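Local coordinates for protein leucine aminopeptidase A1, chloroplastic (Solanum lycopersicum, PDB 5D8N) that removes N-terminal amino acids, preferably leucine, from peptides as a magnesium-dependent homohexameric aminopeptidase and also has a chaperone role, at residues 228-240 with 273-285. The protein carries 1 engineered substitution. Sequence-based numbering, arbitrary orientation. Where two conformers were deposited one is given.
Sequences TPAVLAEEAKKIA and TENPPYFIHLCFK
T228 meets N275 through its methyl group, the two side chains crossing at about a right angle where helix 229-240 begins. Its hydroxyl faces the helix instead: chi1 of 58° places OG1 between the backbone N and the carbonyl carbon, where it accepts from V231 N at 3.1 Å as the N-cap. A valine here would probably leave V231 N without its capping acceptor. One residue on, the P229 ring rests against P276 O, with CB 3.4 Å away. That oxygen is also tied to the helix by a water, which accepts from A230 N and donates to P276 O. A230 then packs on Y278, its CB 3.7 Å from CE2, and the ring lies obliquely beside the A230 backbone. Farther along, the side-chain contacts are apolar. L232 brings CG to within 3.8 Å of I280 CD1, again crossing at about a right angle, and A233 sits over both Y278 CB and the isoleucine. In I280, chi1 of -63° turns CG1 with its terminal methyl toward L232 and A233 and leaves CG2 for A236, whose CB it meets at 3.5 Å. A236 also touches L282, whose CD2 comes 3.5 Å from A236 O and reaches on to A240 CB at 4.1 Å; L282 also touches L333 and A336 of helix 327-342. The small side chains of A233, A236 and A240 probably allow the close approach, 8.4 Å between segment axes that diverge by only 17°. Such near-parallel packing of a helix along a strand is characteristic of an alpha/beta sandwich, here the catalytic domain of an M17 peptidase, whose mixed central sheet includes strand 278-284 between strands 247-252 and 347-358.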
loop_
_atom_site.group_PDB
_atom_site.type_symbol
_atom_site.label_atom_id
_atom_site.label_comp_id
_atom_site.label_asym_id
_atom_site.label_seq_id
_atom_site.Cartn_x
_atom_site.Cartn_y
_atom_site.Cartn_z
ATOM N N THR A 228 -5.834 -10.002 32.068
ATOM C CA THR A 228 -6.602 -10.984 31.338
ATOM C C THR A 228 -8.061 -10.878 31.736
ATOM O O THR A 228 -8.397 -10.108 32.620
ATOM C CB THR A 228 -6.124 -12.385 31.726
ATOM O OG1 THR A 228 -6.269 -12.545 33.135
ATOM C CG2 THR A 228 -4.647 -12.574 31.358
ATOM N N PRO A 229 -8.942 -11.600 31.043
ATOM C CA PRO A 229 -10.336 -11.599 31.453
ATOM C C PRO A 229 -10.581 -12.111 32.870
ATOM O O PRO A 229 -11.340 -11.502 33.622
ATOM C CB PRO A 229 -11.012 -12.493 30.401
ATOM C CG PRO A 229 -10.178 -12.316 29.181
ATOM C CD PRO A 229 -8.758 -12.211 29.709
ATOM N N ALA A 230 -9.835 -13.127 33.280
ATOM C CA ALA A 230 -9.909 -13.641 34.648
ATOM C C ALA A 230 -9.442 -12.609 35.665
ATOM O O ALA A 230 -10.147 -12.341 36.635
ATOM C CB ALA A 230 -9.051 -14.892 34.796
ATOM N N VAL A 231 -8.389 -11.862 35.327
ATOM C CA VAL A 231 -7.953 -10.756 36.186
ATOM C C VAL A 231 -8.917 -9.582 36.233
ATOM O O VAL A 231 -9.243 -9.059 37.313
ATOM C CB VAL A 231 -6.550 -10.246 35.815
ATOM C CG1 VAL A 231 -6.184 -8.992 36.612
ATOM C CG2 VAL A 231 -5.542 -11.345 36.113
ATOM N N LEU A 232 -9.516 -9.267 35.092
ATOM C CA LEU A 232 -10.572 -8.255 35.094
ATOM C C LEU A 232 -11.750 -8.678 35.986
ATOM O O LEU A 232 -12.313 -7.875 36.732
ATOM C CB LEU A 232 -11.054 -7.997 33.676
ATOM C CG LEU A 232 -11.880 -6.737 33.454
ATOM C CD1 LEU A 232 -11.062 -5.519 33.852
ATOM C CD2 LEU A 232 -12.255 -6.586 31.981
ATOM N N ALA A 233 -12.138 -9.946 35.912
ATOM C CA ALA A 233 -13.208 -10.437 36.790
ATOM C C ALA A 233 -12.836 -10.341 38.265
ATOM O O ALA A 233 -13.674 -9.981 39.097
ATOM C CB ALA A 233 -13.561 -11.870 36.456
ATOM N N GLU A 234 -11.572 -10.612 38.585
ATOM C CA GLU A 234 -11.102 -10.461 39.966
ATOM C C GLU A 234 -11.137 -9.014 40.438
ATOM O O GLU A 234 -11.488 -8.747 41.585
ATOM C CB GLU A 234 -9.679 -10.995 40.169
ATOM C CG GLU A 234 -9.575 -12.509 40.122
ATOM C CD GLU A 234 -10.390 -13.238 41.188
ATOM O OE1 GLU A 234 -10.547 -12.693 42.313
ATOM O OE2 GLU A 234 -10.904 -14.335 40.842
ATOM N N GLU A 235 -10.806 -8.079 39.557
ATOM C CA GLU A 235 -10.934 -6.678 39.897
ATOM C C GLU A 235 -12.395 -6.349 40.222
ATOM O O GLU A 235 -12.689 -5.546 41.111
ATOM C CB GLU A 235 -10.397 -5.754 38.793
ATOM C CG GLU A 235 -8.897 -5.879 38.538
ATOM C CD GLU A 235 -8.001 -5.273 39.611
ATOM O OE1 GLU A 235 -8.429 -4.408 40.410
ATOM O OE2 GLU A 235 -6.831 -5.693 39.657
ATOM N N ALA A 236 -13.311 -6.867 39.426
ATOM C CA ALA A 236 -14.730 -6.638 39.709
ATOM C C ALA A 236 -15.124 -7.195 41.074
ATOM O O ALA A 236 -15.855 -6.558 41.835
ATOM C CB ALA A 236 -15.603 -7.237 38.616
ATOM N N LYS A 237 -14.653 -8.395 41.375
ATOM C CA LYS A 237 -14.937 -9.011 42.670
ATOM C C LYS A 237 -14.368 -8.227 43.844
ATOM O O LYS A 237 -14.982 -8.169 44.917
ATOM C CB LYS A 237 -14.394 -10.444 42.693
ATOM C CG LYS A 237 -15.265 -11.383 41.885
ATOM C CD LYS A 237 -14.923 -12.832 42.194
ATOM C CE LYS A 237 -13.922 -13.431 41.243
ATOM N NZ LYS A 237 -13.607 -14.823 41.668
ATOM N N LYS A 238 -13.225 -7.591 43.618
ATOM C CA LYS A 238 -12.558 -6.806 44.643
ATOM C C LYS A 238 -13.400 -5.579 44.967
ATOM O O LYS A 238 -13.524 -5.179 46.128
ATOM C CB LYS A 238 -11.172 -6.381 44.150
ATOM C CG LYS A 238 -10.372 -5.497 45.091
ATOM C CD LYS A 238 -9.041 -5.086 44.464
ATOM C CE LYS A 238 -8.407 -3.893 45.165
ATOM N NZ LYS A 238 -7.025 -3.699 44.640
ATOM N N ILE A 239 -13.977 -4.969 43.939
ATOM C CA ILE A 239 -14.849 -3.824 44.160
ATOM C C ILE A 239 -16.037 -4.290 44.993
ATOM O O ILE A 239 -16.416 -3.634 45.942
ATOM C CB ILE A 239 -15.334 -3.211 42.839
ATOM C CG1 ILE A 239 -14.156 -2.518 42.122
ATOM C CG2 ILE A 239 -16.458 -2.217 43.096
ATOM C CD1 ILE A 239 -14.441 -2.213 40.673
ATOM N N ALA A 240 -16.636 -5.414 44.636
ATOM C CA ALA A 240 -17.837 -5.871 45.341
ATOM C C ALA A 240 -17.491 -6.222 46.788
ATOM O O ALA A 240 -18.269 -5.954 47.686
ATOM C CB ALA A 240 -18.434 -7.096 44.652
ATOM N N THR A 273 -8.076 -19.899 24.041
ATOM C CA THR A 273 -8.279 -21.043 24.928
ATOM C C THR A 273 -7.436 -20.939 26.204
ATOM O O THR A 273 -7.736 -21.583 27.205
ATOM C CB THR A 273 -7.918 -22.350 24.210
ATOM O OG1 THR A 273 -6.564 -22.275 23.746
ATOM C CG2 THR A 273 -8.876 -22.602 23.018
ATOM N N GLU A 274 -6.373 -20.150 26.180
ATOM C CA GLU A 274 -5.460 -20.108 27.316
ATOM C C GLU A 274 -5.967 -19.127 28.381
ATOM O O GLU A 274 -5.687 -19.297 29.563
ATOM C CB GLU A 274 -4.068 -19.703 26.855
ATOM C CG GLU A 274 -2.996 -19.804 27.933
ATOM C CD GLU A 274 -2.702 -21.232 28.398
ATOM O OE1 GLU A 274 -3.305 -22.213 27.895
ATOM O OE2 GLU A 274 -1.865 -21.377 29.317
ATOM N N ASN A 275 -6.592 -18.041 27.936
ATOM C CA ASN A 275 -7.193 -17.050 28.831
ATOM C C ASN A 275 -8.709 -16.999 28.614
ATOM O O ASN A 275 -9.227 -16.188 27.843
ATOM C CB ASN A 275 -6.593 -15.653 28.589
ATOM C CG ASN A 275 -5.113 -15.587 28.903
ATOM O OD1 ASN A 275 -4.308 -15.129 28.092
ATOM N ND2 ASN A 275 -4.747 -15.998 30.097
ATOM N N PRO A 276 -9.439 -17.871 29.314
ATOM C CA PRO A 276 -10.888 -17.981 29.130
ATOM C C PRO A 276 -11.629 -16.672 29.374
ATOM O O PRO A 276 -11.199 -15.862 30.199
ATOM C CB PRO A 276 -11.305 -19.022 30.185
ATOM C CG PRO A 276 -10.067 -19.672 30.689
ATOM C CD PRO A 276 -8.912 -18.779 30.351
ATOM N N PRO A 277 -12.853 -16.576 28.856
ATOM C CA PRO A 277 -13.669 -15.386 28.980
ATOM C C PRO A 277 -14.571 -15.398 30.210
ATOM O O PRO A 277 -14.848 -16.462 30.737
ATOM C CB PRO A 277 -14.571 -15.476 27.767
ATOM C CG PRO A 277 -14.772 -16.931 27.585
ATOM C CD PRO A 277 -13.481 -17.584 27.985
ATOM N N TYR A 278 -14.871 -14.219 30.741
ATOM C CA TYR A 278 -15.724 -14.083 31.903
ATOM C C TYR A 278 -16.656 -12.918 31.651
ATOM O O TYR A 278 -16.237 -11.816 31.286
ATOM C CB TYR A 278 -14.910 -13.835 33.180
ATOM C CG TYR A 278 -14.126 -15.053 33.600
ATOM C CD1 TYR A 278 -14.760 -16.131 34.238
ATOM C CD2 TYR A 278 -12.801 -15.210 33.232
ATOM C CE1 TYR A 278 -14.100 -17.327 34.484
ATOM C CE2 TYR A 278 -12.125 -16.390 33.507
ATOM C CZ TYR A 278 -12.757 -17.418 34.184
ATOM O OH TYR A 278 -12.093 -18.604 34.393
ATOM N N PHE A 279 -17.921 -13.135 31.975
ATOM C CA PHE A 279 -18.932 -12.104 31.797
ATOM C C PHE A 279 -19.181 -11.521 33.185
ATOM O O PHE A 279 -19.602 -12.219 34.101
ATOM C CB PHE A 279 -20.184 -12.735 31.172
ATOM C CG PHE A 279 -21.229 -11.738 30.767
ATOM C CD1 PHE A 279 -22.124 -11.225 31.697
ATOM C CD2 PHE A 279 -21.406 -11.423 29.432
ATOM C CE1 PHE A 279 -23.101 -10.320 31.316
ATOM C CE2 PHE A 279 -22.387 -10.532 29.052
ATOM C CZ PHE A 279 -23.225 -9.964 29.987
ATOM N N ILE A 280 -18.905 -10.238 33.320
ATOM C CA ILE A 280 -18.920 -9.552 34.589
ATOM C C ILE A 280 -20.208 -8.779 34.783
ATOM O O ILE A 280 -20.592 -7.945 33.953
ATOM C CB ILE A 280 -17.737 -8.569 34.667
ATOM C CG1 ILE A 280 -16.414 -9.324 34.600
ATOM C CG2 ILE A 280 -17.815 -7.769 35.950
ATOM C CD1 ILE A 280 -15.233 -8.428 34.297
ATOM N N HIS A 281 -20.878 -9.069 35.894
ATOM C CA HIS A 281 -22.097 -8.359 36.279
ATOM C C HIS A 281 -22.046 -7.853 37.718
ATOM O O HIS A 281 -22.118 -8.626 38.667
ATOM C CB HIS A 281 -23.315 -9.260 36.068
ATOM C CG HIS A 281 -24.621 -8.587 36.339
ATOM N ND1 HIS A 281 -25.782 -9.293 36.587
ATOM C CD2 HIS A 281 -24.933 -7.277 36.516
ATOM C CE1 HIS A 281 -26.775 -8.439 36.781
ATOM N NE2 HIS A 281 -26.285 -7.210 36.767
ATOM N N LEU A 282 -21.859 -6.556 37.882
ATOM C CA LEU A 282 -21.953 -5.928 39.203
ATOM C C LEU A 282 -23.269 -5.191 39.284
ATOM O O LEU A 282 -23.772 -4.687 38.268
ATOM C CB LEU A 282 -20.841 -4.906 39.400
ATOM C CG LEU A 282 -19.410 -5.429 39.405
ATOM C CD1 LEU A 282 -18.421 -4.270 39.361
ATOM C CD2 LEU A 282 -19.171 -6.238 40.661
ATOM N N CYS A 283 -23.827 -5.142 40.487
ATOM C CA CYS A 283 -25.031 -4.360 40.744
ATOM C C CYS A 283 -24.888 -3.514 42.000
ATOM O O CYS A 283 -24.604 -4.046 43.080
ATOM C CB CYS A 283 -26.248 -5.266 40.907
ATOM S SG CYS A 283 -27.796 -4.315 41.032
ATOM N N PHE A 284 -25.045 -2.206 41.836
ATOM C CA PHE A 284 -25.051 -1.284 42.952
ATOM C C PHE A 284 -26.481 -0.956 43.330
ATOM O O PHE A 284 -27.273 -0.581 42.459
ATOM C CB PHE A 284 -24.307 0.022 42.639
ATOM C CG PHE A 284 -24.578 1.106 43.639
ATOM C CD1 PHE A 284 -23.843 1.184 44.790
ATOM C CD2 PHE A 284 -25.665 1.962 43.479
ATOM C CE1 PHE A 284 -24.171 2.105 45.759
ATOM C CE2 PHE A 284 -26.017 2.870 44.462
ATOM C CZ PHE A 284 -25.262 2.936 45.609
ATOM N N LYS A 285 -26.714 -0.884 44.642
ATOM C CA LYS A 285 -28.015 -0.522 45.214
ATOM C C LYS A 285 -27.830 -0.294 46.720
ATOM O O LYS A 285 -27.297 -1.194 47.368
ATOM C CB LYS A 285 -28.877 -1.782 45.008
ATOM C CG LYS A 285 -30.340 -1.764 45.378
ATOM C CD LYS A 285 -31.086 -2.924 44.724
ATOM C CE LYS A 285 -30.563 -4.327 45.040
ATOM N NZ LYS A 285 -29.865 -5.005 43.898
HETATM O O HOH W 1 -8.780 -15.175 31.367
#